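Putative cell adhesion protein (Bacteroides eggerthii, PDB 4GPV) probably serves as a FimA-like subunit of a pilus involved in cell adhesion. Local coordinates at residues Ile178-Lys190 with Ala227-Ile239. Sequence-based numbering, arbitrary orientation.
Sequences ITDDAAVLLFAGK and ALSDAVSPGDFTI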
loop_
_atom_site.group_PDB
_atom_site.type_symbol
_atom_site.label_atom_id
_atom_site.label_comp_id
_atom_site.label_asym_id
_atom_site.label_seq_id
_atom_site.Cartn_x
_atom_site.Cartn_y
_atom_site.Cartn_z
ATOM N N ILE A 178 10.863 -3.286 30.045
ATOM C CA ILE A 178 10.587 -3.009 28.638
ATOM C C ILE A 178 9.202 -2.444 28.600
ATOM O O ILE A 178 8.294 -2.993 29.227
ATOM C CB ILE A 178 10.788 -4.223 27.666
ATOM C CG1 ILE A 178 12.262 -4.660 27.666
ATOM C CG2 ILE A 178 10.341 -3.886 26.225
ATOM C CD1 ILE A 178 12.549 -5.992 26.895
ATOM N N THR A 179 9.054 -1.305 27.911
ATOM C CA THR A 179 7.775 -0.670 27.654
ATOM C C THR A 179 7.620 -0.627 26.136
ATOM O O THR A 179 8.485 -0.080 25.448
ATOM C CB THR A 179 7.698 0.731 28.309
ATOM O OG1 THR A 179 7.841 0.599 29.722
ATOM C CG2 THR A 179 6.389 1.472 27.977
ATOM N N ASP A 180 6.547 -1.220 25.599
ATOM C CA ASP A 180 6.332 -1.150 24.162
ATOM C C ASP A 180 5.774 0.219 23.817
ATOM O O ASP A 180 4.858 0.694 24.510
ATOM C CB ASP A 180 5.370 -2.254 23.706
ATOM C CG ASP A 180 5.873 -3.656 23.970
ATOM O OD1 ASP A 180 7.113 -3.873 23.908
ATOM O OD2 ASP A 180 5.045 -4.520 24.307
ATOM N N ASP A 181 6.298 0.864 22.739
ATOM C CA ASP A 181 5.853 2.217 22.420
ATOM C C ASP A 181 4.947 2.273 21.197
ATOM O O ASP A 181 3.941 2.991 21.213
ATOM C CB ASP A 181 7.063 3.152 22.235
ATOM C CG ASP A 181 8.046 3.107 23.390
ATOM O OD1 ASP A 181 7.608 3.246 24.560
ATOM O OD2 ASP A 181 9.244 2.907 23.135
ATOM N N ALA A 182 5.304 1.570 20.123
ATOM C CA ALA A 182 4.510 1.663 18.906
ATOM C C ALA A 182 4.724 0.504 17.951
ATOM O O ALA A 182 5.753 -0.173 18.000
ATOM C CB ALA A 182 4.878 2.958 18.175
ATOM N N ALA A 183 3.737 0.272 17.085
ATOM C CA ALA A 183 3.885 -0.594 15.931
ATOM C C ALA A 183 4.262 0.365 14.808
ATOM O O ALA A 183 3.559 1.371 14.583
ATOM C CB ALA A 183 2.581 -1.342 15.619
ATOM N N VAL A 184 5.409 0.131 14.176
ATOM C CA VAL A 184 5.928 1.081 13.177
ATOM C C VAL A 184 6.201 0.409 11.826
ATOM O O VAL A 184 6.506 -0.768 11.776
ATOM C CB VAL A 184 7.215 1.811 13.690
ATOM C CG1 VAL A 184 6.949 2.663 14.942
ATOM C CG2 VAL A 184 8.378 0.832 13.922
ATOM N N LEU A 185 6.068 1.177 10.748
ATOM C CA LEU A 185 6.423 0.714 9.425
ATOM C C LEU A 185 7.621 1.517 9.022
ATOM O O LEU A 185 7.560 2.741 9.006
ATOM C CB LEU A 185 5.270 0.825 8.395
ATOM C CG LEU A 185 5.491 0.018 7.102
ATOM C CD1 LEU A 185 5.514 -1.527 7.389
ATOM C CD2 LEU A 185 4.384 0.343 6.067
ATOM N N LEU A 186 8.701 0.839 8.678
ATOM C CA LEU A 186 9.927 1.520 8.270
ATOM C C LEU A 186 10.108 1.343 6.793
ATOM O O LEU A 186 9.912 0.228 6.274
ATOM C CB LEU A 186 11.162 0.983 9.057
ATOM C CG LEU A 186 11.011 0.805 10.579
ATOM C CD1 LEU A 186 12.348 0.252 11.195
ATOM C CD2 LEU A 186 10.592 2.132 11.256
ATOM N N PHE A 187 10.467 2.439 6.080
ATOM C CA PHE A 187 10.769 2.381 4.649
ATOM C C PHE A 187 9.604 1.877 3.837
ATOM O O PHE A 187 9.739 0.967 3.025
ATOM C CB PHE A 187 12.035 1.532 4.357
ATOM C CG PHE A 187 13.162 1.961 5.259
ATOM C CD1 PHE A 187 13.643 3.261 5.218
ATOM C CD2 PHE A 187 13.659 1.099 6.230
ATOM C CE1 PHE A 187 14.622 3.689 6.116
ATOM C CE2 PHE A 187 14.631 1.523 7.127
ATOM C CZ PHE A 187 15.107 2.821 7.068
ATOM N N ALA A 188 8.464 2.552 4.004
ATOM C CA ALA A 188 7.304 2.371 3.135
ATOM C C ALA A 188 7.652 3.004 1.785
ATOM O O ALA A 188 8.113 4.147 1.788
ATOM C CB ALA A 188 6.107 3.100 3.740
ATOM N N GLY A 189 7.435 2.310 0.666
ATOM C CA GLY A 189 7.725 2.890 -0.647
ATOM C C GLY A 189 6.916 4.162 -0.876
ATOM O O GLY A 189 5.705 4.186 -0.627
ATOM N N LYS A 190 7.582 5.243 -1.333
ATOM C CA LYS A 190 6.886 6.519 -1.530
ATOM C C LYS A 190 5.959 6.555 -2.767
ATOM O O LYS A 190 4.871 7.115 -2.680
ATOM C CB LYS A 190 7.921 7.659 -1.672
ATOM C CG LYS A 190 7.329 8.999 -2.163
ATOM C CD LYS A 190 8.312 10.147 -2.034
ATOM C CE LYS A 190 7.685 11.466 -2.427
ATOM N NZ LYS A 190 8.415 12.610 -1.818
ATOM N N ALA A 227 2.113 8.953 10.320
ATOM C CA ALA A 227 1.077 7.988 9.909
ATOM C C ALA A 227 1.609 6.549 9.952
ATOM O O ALA A 227 0.827 5.605 9.844
ATOM C CB ALA A 227 0.601 8.305 8.507
ATOM N N LEU A 228 2.937 6.385 10.052
ATOM C CA LEU A 228 3.559 5.045 10.049
ATOM C C LEU A 228 3.998 4.608 11.457
ATOM O O LEU A 228 4.844 3.731 11.613
ATOM C CB LEU A 228 4.713 4.979 9.056
ATOM C CG LEU A 228 4.337 5.207 7.598
ATOM C CD1 LEU A 228 5.554 5.149 6.718
ATOM C CD2 LEU A 228 3.195 4.257 7.125
ATOM N N SER A 229 3.351 5.171 12.484
ATOM C CA SER A 229 3.595 4.795 13.870
ATOM C C SER A 229 2.266 4.770 14.606
ATOM O O SER A 229 1.624 5.804 14.711
ATOM C CB SER A 229 4.576 5.770 14.529
ATOM O OG SER A 229 4.819 5.400 15.876
ATOM N N ASP A 230 1.856 3.606 15.129
ATOM C CA ASP A 230 0.619 3.467 15.907
ATOM C C ASP A 230 0.982 3.157 17.345
ATOM O O ASP A 230 1.574 2.099 17.607
ATOM C CB ASP A 230 -0.278 2.379 15.311
ATOM C CG ASP A 230 -0.969 2.825 14.029
ATOM O OD1 ASP A 230 -1.395 4.003 13.963
ATOM O OD2 ASP A 230 -1.239 1.951 13.161
ATOM N N ALA A 231 0.650 4.081 18.263
ATOM C CA ALA A 231 1.019 3.931 19.677
ATOM C C ALA A 231 0.426 2.694 20.326
ATOM O O ALA A 231 -0.719 2.305 20.046
ATOM C CB ALA A 231 0.611 5.181 20.482
ATOM N N VAL A 232 1.229 2.090 21.213
ATOM C CA VAL A 232 0.839 0.921 22.009
ATOM C C VAL A 232 0.531 1.379 23.447
ATOM O O VAL A 232 1.327 2.082 24.079
ATOM C CB VAL A 232 1.947 -0.169 21.963
ATOM C CG1 VAL A 232 1.668 -1.321 22.929
ATOM C CG2 VAL A 232 2.140 -0.689 20.547
ATOM N N SER A 233 -0.610 0.943 23.971
ATOM C CA SER A 233 -0.964 1.300 25.335
ATOM C C SER A 233 -0.899 0.065 26.241
ATOM O O SER A 233 -0.996 -1.053 25.730
ATOM C CB SER A 233 -2.349 1.946 25.371
ATOM O OG SER A 233 -3.366 1.061 24.939
ATOM N N PRO A 234 -0.769 0.222 27.583
ATOM C CA PRO A 234 -0.812 -0.965 28.452
ATOM C C PRO A 234 -2.125 -1.711 28.221
ATOM O O PRO A 234 -3.172 -1.077 28.045
ATOM C CB PRO A 234 -0.722 -0.373 29.872
ATOM C CG PRO A 234 -1.159 1.051 29.732
ATOM C CD PRO A 234 -0.650 1.464 28.380
ATOM N N GLY A 235 -2.052 -3.030 28.143
ATOM C CA GLY A 235 -3.232 -3.848 27.902
ATOM C C GLY A 235 -3.463 -4.224 26.456
ATOM O O GLY A 235 -4.206 -5.175 26.197
ATOM N N ASP A 236 -2.874 -3.461 25.483
ATOM C CA ASP A 236 -3.035 -3.742 24.050
ATOM C C ASP A 236 -2.438 -5.106 23.673
ATOM O O ASP A 236 -3.069 -5.860 22.929
ATOM C CB ASP A 236 -2.389 -2.648 23.187
ATOM C CG ASP A 236 -3.142 -1.338 23.108
ATOM O OD1 ASP A 236 -4.336 -1.314 23.479
ATOM O OD2 ASP A 236 -2.527 -0.323 22.709
ATOM N N PHE A 237 -1.218 -5.405 24.154
ATOM C CA PHE A 237 -0.588 -6.692 23.842
ATOM C C PHE A 237 -0.817 -7.723 24.936
ATOM O O PHE A 237 -0.521 -7.483 26.114
ATOM C CB PHE A 237 0.919 -6.545 23.573
ATOM C CG PHE A 237 1.303 -5.731 22.359
ATOM C CD1 PHE A 237 0.378 -5.472 21.345
ATOM C CD2 PHE A 237 2.593 -5.224 22.223
ATOM C CE1 PHE A 237 0.738 -4.710 20.223
ATOM C CE2 PHE A 237 2.947 -4.466 21.098
ATOM C CZ PHE A 237 2.022 -4.230 20.102
ATOM N N THR A 238 -1.368 -8.875 24.538
ATOM C CA THR A 238 -1.638 -9.998 25.450
ATOM C C THR A 238 -1.188 -11.310 24.770
ATOM O O THR A 238 -0.682 -11.283 23.637
ATOM C CB THR A 238 -3.140 -10.057 25.832
ATOM O OG1 THR A 238 -3.911 -10.512 24.714
ATOM C CG2 THR A 238 -3.697 -8.725 26.364
ATOM N N ILE A 239 -1.462 -12.461 25.419
ATOM C CA ILE A 239 -1.193 -13.782 24.833
ATOM C C ILE A 239 -1.950 -13.898 23.511
ATOM O O ILE A 239 -1.521 -14.624 22.617
ATOM C CB ILE A 239 -1.573 -14.924 25.821
ATOM C CG1 ILE A 239 -3.064 -14.802 26.313
ATOM C CG2 ILE A 239 -0.570 -14.941 27.002
ATOM C CD1 ILE A 239 -3.745 -16.138 26.826
HETATM O O HOH W 1 2.907 0.929 26.273
#
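Asp180 OD2, salt-bridged by Arg168, lies at the edge of the Phe237 ring near its plane, 3.3 Å from CD2, with carboxylate and ring planes turned 51° apart. CG anti to the carbonyl carbon (chi1 -61°) carries the carboxylate to this ring edge, while OD1 hydrogen-bonds with Ser267 OG. A face of the same ring carries Val232 CG1, which reaches back to Asp180 CB at 3.9 Å. A lysine in place of Asp180 would probably leave Arg168 without its mate and set a second positive charge beside it. A water donates to both Asp180 O and Val232 O, bridging the backbones just past strand 229-231. This strand runs antiparallel along strand 176-193, whose other side pairs with strand 262-271, within the FimA-like C-terminal domain. Ala183 and Asp230 form the hydrogen-bonded pair, Asp230 N meeting Ala183 O almost straight (174°) at 2.9 Å. By contrast, Val232 N approaches Asp181 O from above the carbonyl plane, beside the classic bulge that Asp181 and Ala182 make opposite Lys266. In the non-hydrogen-bonded Val184-Ser229 pair, Ser229 OG, anti to its own N, touches Ala182 CB (3.4 Å) and Val184 CG1 (3.6 Å). Leu228 CD1 packs on Ala188 CB at 3.7 Å.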